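Local coordinates for molybdopterin biosynthesis moeA protein (Pyrococcus horikoshii, PDB 1WU2) that probably inserts molybdenum or a related metal into molybdopterin in a late step of cofactor biosynthesis, at residues A[19-24]-A[290-295]; A[69-72]-A[76-79]. All coordinates share one frame; numbering follows the deposited sequence.

Interaction 1: residues A[19-24]-A[290-295]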
loop_
_atom_site.group_PDB
_atom_site.type_symbol
_atom_site.label_atom_id
_atom_site.label_comp_id
_atom_site.label_asym_id
_atom_site.label_seq_id
_atom_site.Cartn_x
_atom_site.Cartn_y
_atom_site.Cartn_z
ATOM N N ASP A 19 4.186 -20.123 15.195
ATOM C CA ASP A 19 4.885 -21.409 15.182
ATOM C C ASP A 19 3.969 -22.525 14.663
ATOM O O ASP A 19 4.443 -23.498 14.081
ATOM C CB ASP A 19 5.395 -21.783 16.584
ATOM C CG ASP A 19 6.633 -20.989 17.010
ATOM O OD1 ASP A 19 7.243 -20.271 16.183
ATOM O OD2 ASP A 19 7.070 -21.032 18.182
ATOM N N ASP A 20 2.664 -22.379 14.885
ATOM C CA ASP A 20 1.665 -23.325 14.382
ATOM C C ASP A 20 1.405 -23.179 12.875
ATOM O O ASP A 20 0.914 -24.110 12.237
ATOM C CB ASP A 20 0.348 -23.150 15.151
ATOM C CG ASP A 20 -0.556 -24.370 15.061
ATOM O OD1 ASP A 20 -0.105 -25.473 15.422
ATOM O OD2 ASP A 20 -1.735 -24.317 14.655
ATOM N N ILE A 21 1.730 -22.010 12.322
ATOM C CA ILE A 21 1.473 -21.690 10.916
ATOM C C ILE A 21 2.713 -21.943 10.055
ATOM O O ILE A 21 3.804 -21.458 10.364
ATOM C CB ILE A 21 1.024 -20.208 10.779
ATOM C CG1 ILE A 21 -0.225 -19.930 11.625
ATOM C CG2 ILE A 21 0.779 -19.844 9.310
ATOM C CD1 ILE A 21 -1.514 -20.528 11.089
ATOM N N ASN A 22 2.535 -22.696 8.972
ATOM C CA ASN A 22 3.622 -22.996 8.040
ATOM C C ASN A 22 3.470 -22.237 6.725
ATOM O O ASN A 22 2.365 -21.844 6.346
ATOM C CB ASN A 22 3.671 -24.497 7.754
ATOM C CG ASN A 22 3.902 -25.322 9.006
ATOM O OD1 ASN A 22 4.849 -25.085 9.753
ATOM N ND2 ASN A 22 3.031 -26.295 9.241
ATOM N N GLU A 23 4.594 -22.034 6.038
ATOM C CA GLU A 23 4.583 -21.466 4.697
ATOM C C GLU A 23 3.937 -22.466 3.740
ATOM O O GLU A 23 4.374 -23.611 3.652
ATOM C CB GLU A 23 6.006 -21.135 4.230
ATOM C CG GLU A 23 6.055 -20.291 2.962
ATOM C CD GLU A 23 7.461 -19.853 2.592
ATOM O OE1 GLU A 23 8.109 -19.171 3.411
ATOM O OE2 GLU A 23 7.917 -20.186 1.479
ATOM N N ILE A 24 2.876 -22.039 3.062
ATOM C CA ILE A 24 2.257 -22.834 2.001
ATOM C C ILE A 24 3.296 -23.176 0.926
ATOM O O ILE A 24 4.096 -22.327 0.533
ATOM C CB ILE A 24 1.029 -22.081 1.404
ATOM C CG1 ILE A 24 -0.198 -22.291 2.294
ATOM C CG2 ILE A 24 0.714 -22.543 -0.021
ATOM C CD1 ILE A 24 -1.342 -21.338 2.001
ATOM N N GLY A 290 -6.443 -21.948 17.733
ATOM C CA GLY A 290 -6.059 -23.349 17.749
ATOM C C GLY A 290 -6.526 -24.089 16.501
ATOM O O GLY A 290 -7.628 -23.845 16.013
ATOM N N GLU A 291 -5.687 -24.991 15.993
ATOM C CA GLU A 291 -6.005 -25.816 14.819
ATOM C C GLU A 291 -6.367 -24.987 13.583
ATOM O O GLU A 291 -7.331 -25.302 12.878
ATOM C CB GLU A 291 -7.144 -26.794 15.127
ATOM C CG GLU A 291 -6.987 -27.570 16.419
ATOM C CD GLU A 291 -7.989 -28.705 16.525
ATOM O OE1 GLU A 291 -7.610 -29.857 16.222
ATOM O OE2 GLU A 291 -9.156 -28.449 16.899
ATOM N N LYS A 292 -5.586 -23.935 13.330
ATOM C CA LYS A 292 -5.797 -23.024 12.196
ATOM C C LYS A 292 -7.050 -22.145 12.320
ATOM O O LYS A 292 -7.448 -21.514 11.346
ATOM C CB LYS A 292 -5.839 -23.791 10.860
ATOM C CG LYS A 292 -4.765 -24.861 10.684
ATOM C CD LYS A 292 -3.373 -24.298 10.906
ATOM C CE LYS A 292 -2.302 -25.234 10.371
ATOM N NZ LYS A 292 -1.135 -25.306 11.280
ATOM N N VAL A 293 -7.654 -22.085 13.505
ATOM C CA VAL A 293 -8.902 -21.351 13.708
ATOM C C VAL A 293 -8.674 -20.138 14.612
ATOM O O VAL A 293 -8.194 -20.269 15.733
ATOM C CB VAL A 293 -10.001 -22.244 14.322
ATOM C CG1 VAL A 293 -11.333 -21.507 14.367
ATOM C CG2 VAL A 293 -10.145 -23.536 13.532
ATOM N N PHE A 294 -9.045 -18.965 14.111
ATOM C CA PHE A 294 -8.866 -17.698 14.806
ATOM C C PHE A 294 -10.213 -17.258 15.380
ATOM O O PHE A 294 -11.130 -16.944 14.625
ATOM C CB PHE A 294 -8.374 -16.623 13.824
ATOM C CG PHE A 294 -6.986 -16.864 13.281
ATOM C CD1 PHE A 294 -5.944 -16.002 13.601
ATOM C CD2 PHE A 294 -6.725 -17.929 12.432
ATOM C CE1 PHE A 294 -4.668 -16.210 13.099
ATOM C CE2 PHE A 294 -5.449 -18.143 11.930
ATOM C CZ PHE A 294 -4.420 -17.282 12.263
ATOM N N ILE A 295 -10.328 -17.237 16.707
ATOM C CA ILE A 295 -11.548 -16.777 17.378
ATOM C C ILE A 295 -11.500 -15.253 17.540
ATOM O O ILE A 295 -10.664 -14.729 18.273
ATOM C CB ILE A 295 -11.737 -17.445 18.777
ATOM C CG1 ILE A 295 -11.269 -18.911 18.804
ATOM C CG2 ILE A 295 -13.194 -17.355 19.214
ATOM C CD1 ILE A 295 -11.877 -19.807 17.740
HETATM O O HOH W 1 0.406 -25.772 8.786
#
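Lys-292 NZ meets three groups, the shortest contact being its hydrogen bond to the backbone Asp-20 O at 2.6 Å. The C=O...donor angle of 150° and a 30° tilt of the donor from the carbonyl plane describe a fairly straight but not coplanar approach. Water 1 accepts a second bond from Lys-292 NZ at 3.0 Å and carries the contact on to Asn-22, whose ND2 reaches the same water through a weak bond. The third group is the Asp-20 carboxylate, forming a salt bridge with OD2 to NZ at 3.6 Å. This longer separation suits a mainly electrostatic contribution, and Tyr-289 OH is hydrogen-bonded to the same OD2. Asp-20 CG lies anti to the backbone N (chi1 -159°), beside the carbonyl carbon, which lets carboxylate and main-chain oxygen face one ammonium together.

Lys-292 stands in the two-residue loop of a beta hairpin. The type I' turn from Gly-290 to Val-293 is closed by reciprocal backbone bonds, Gly-290 N to Val-293 O and Val-293 N to Gly-290 O, and Glu-291 and Lys-292 both have positive phi. The hairpin joins strands 288-290 and 293-295, neighbours in the mixed sheet of the probable molybdopterin-binding domain, with 293-295 running parallel to 252-255, so the lysine links that sheet to the chain leaving helix 10-20. Bends at chi2 and chi4 shape its path, and the aliphatic part passes Ile-21, with CD 4.2 Å from Ile-21 CD1. A methionine here would probably leave Asp-20 O without its ammonium donor, the aspartate without its positive mate and the water with only the weak Asn-22 bond of the two. Ile-21 also packs on Met-318 of helix 300-319.

Interaction 2: residues A[69-72]-A[76-79]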
loop_
_atom_site.group_PDB
_atom_site.type_symbol
_atom_site.label_atom_id
_atom_site.label_comp_id
_atom_site.label_asym_id
_atom_site.label_seq_id
_atom_site.Cartn_x
_atom_site.Cartn_y
_atom_site.Cartn_z
ATOM N N PHE A 69 47.492 9.085 -19.828
ATOM C CA PHE A 69 47.803 9.321 -18.416
ATOM C C PHE A 69 48.746 10.513 -18.214
ATOM O O PHE A 69 48.707 11.165 -17.169
ATOM C CB PHE A 69 48.399 8.058 -17.774
ATOM C CG PHE A 69 47.385 6.970 -17.481
ATOM C CD1 PHE A 69 46.032 7.126 -17.782
ATOM C CD2 PHE A 69 47.798 5.779 -16.896
ATOM C CE1 PHE A 69 45.120 6.115 -17.502
ATOM C CE2 PHE A 69 46.889 4.766 -16.617
ATOM C CZ PHE A 69 45.548 4.936 -16.920
ATOM N N GLN A 70 49.576 10.796 -19.214
ATOM C CA GLN A 70 50.505 11.926 -19.167
ATOM C C GLN A 70 49.993 13.076 -20.044
ATOM O O GLN A 70 50.772 13.753 -20.719
ATOM C CB GLN A 70 51.908 11.472 -19.606
ATOM C CG GLN A 70 52.801 10.976 -18.468
ATOM C CD GLN A 70 52.116 9.966 -17.560
ATOM O OE1 GLN A 70 52.129 8.766 -17.834
ATOM N NE2 GLN A 70 51.523 10.452 -16.474
ATOM N N ALA A 71 48.679 13.299 -20.013
ATOM C CA ALA A 71 48.041 14.328 -20.828
ATOM C C ALA A 71 47.749 15.562 -19.987
ATOM O O ALA A 71 47.185 15.460 -18.898
ATOM C CB ALA A 71 46.758 13.797 -21.446
ATOM N N ARG A 72 48.153 16.722 -20.497
ATOM C CA ARG A 72 47.916 18.005 -19.839
ATOM C C ARG A 72 47.514 19.051 -20.882
ATOM O O ARG A 72 47.391 18.736 -22.067
ATOM C CB ARG A 72 49.174 18.442 -19.077
ATOM C CG ARG A 72 49.482 17.587 -17.850
ATOM C CD ARG A 72 50.893 17.751 -17.295
ATOM N NE ARG A 72 51.623 16.480 -17.253
ATOM C CZ ARG A 72 52.556 16.089 -18.128
ATOM N NH1 ARG A 72 52.914 16.860 -19.155
ATOM N NH2 ARG A 72 53.144 14.907 -17.972
ATOM N N PRO A 76 49.587 17.811 -25.333
ATOM C CA PRO A 76 48.495 17.092 -25.999
ATOM C C PRO A 76 48.956 15.765 -26.599
ATOM O O PRO A 76 49.823 15.760 -27.475
ATOM C CB PRO A 76 48.042 18.064 -27.104
ATOM C CG PRO A 76 48.785 19.340 -26.864
ATOM C CD PRO A 76 50.019 18.984 -26.114
ATOM N N ILE A 77 48.392 14.659 -26.119
ATOM C CA ILE A 77 48.666 13.347 -26.699
ATOM C C ILE A 77 47.890 13.237 -28.008
ATOM O O ILE A 77 46.683 13.482 -28.043
ATOM C CB ILE A 77 48.290 12.200 -25.711
ATOM C CG1 ILE A 77 49.477 11.865 -24.801
ATOM C CG2 ILE A 77 47.850 10.933 -26.454
ATOM C CD1 ILE A 77 49.741 12.893 -23.728
ATOM N N GLU A 78 48.591 12.877 -29.080
ATOM C CA GLU A 78 47.973 12.714 -30.390
ATOM C C GLU A 78 47.599 11.251 -30.616
ATOM O O GLU A 78 48.390 10.352 -30.335
ATOM C CB GLU A 78 48.927 13.188 -31.490
ATOM C CG GLU A 78 48.260 13.401 -32.840
ATOM C CD GLU A 78 49.259 13.622 -33.959
ATOM O OE1 GLU A 78 49.697 12.625 -34.570
ATOM O OE2 GLU A 78 49.604 14.792 -34.233
ATOM N N LEU A 79 46.381 11.027 -31.104
ATOM C CA LEU A 79 45.935 9.706 -31.541
ATOM C C LEU A 79 45.502 9.777 -33.004
ATOM O O LEU A 79 45.233 10.857 -33.526
ATOM C CB LEU A 79 44.777 9.206 -30.672
ATOM C CG LEU A 79 44.985 9.239 -29.155
ATOM C CD1 LEU A 79 43.679 8.942 -28.436
ATOM C CD2 LEU A 79 46.071 8.257 -28.724
#
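Gln-70 O, which Ile-77 CD1 touches from across the loop, also lies over one face of the Arg-72 guanidinium. It sits 3.7 Å above the plane of that group and offset toward its rim, so the carbonyl approaches the face and not the N-H edge. The partial charges of carbonyl and guanidinium would probably be favourably disposed.

Ile-77 carries the apolar side of the contact through its terminal methyl. CG1 stands beside the backbone N, anti to the carbonyl carbon (chi1 -89°), and, with chi2 at 74°, CD1 is directed at the 70-71 backbone. CD1 comes within 3.3 Å of Gln-70 O, a close van der Waals approach, and within 3.7 Å of Ala-71 CA. Ala-71 CB completes this patch at 3.9 Å from Ile-77 CD1. No hydrogen bond joins the two segments directly: the backbone atoms Arg-72 O and Pro-76 N stay 4.0 Å apart. A weak bond from Asn-75 ND2 to Gln-70 O ties the reversal from within. Beyond the isoleucine, Val-131 of strand 128-131 packs on its side chain.

The CA atoms of Ala-71 and Pro-76 lie 5.9 Å apart, evidence of a tight chain reversal at the start of strand 77-84. It belongs to a connection between strands 60-63 and 77-84, which are separated by strand 99-103 in the mixed sheet of the MoeA N-terminal region.

Interactions 1 and 2 are structurally remote: their centres lie 71 Å apart, their nearest atoms about 49 Å apart, and they fall on opposite sides of the chain's centre. Interaction 1 is centred 22 Å from that point and interaction 2 52 Å from it, which fits an elongated molecule with a far-reaching N-terminal portion. In sequence, however, interaction 2 is nested within the 265 residues between the segments of interaction 1. Interaction 2 is a local reversal with three residues between its segments; interaction 1 joins the N-terminal region to the probable molybdopterin-binding domain. Neither set of segments is touched by the other protein chain of the assembly.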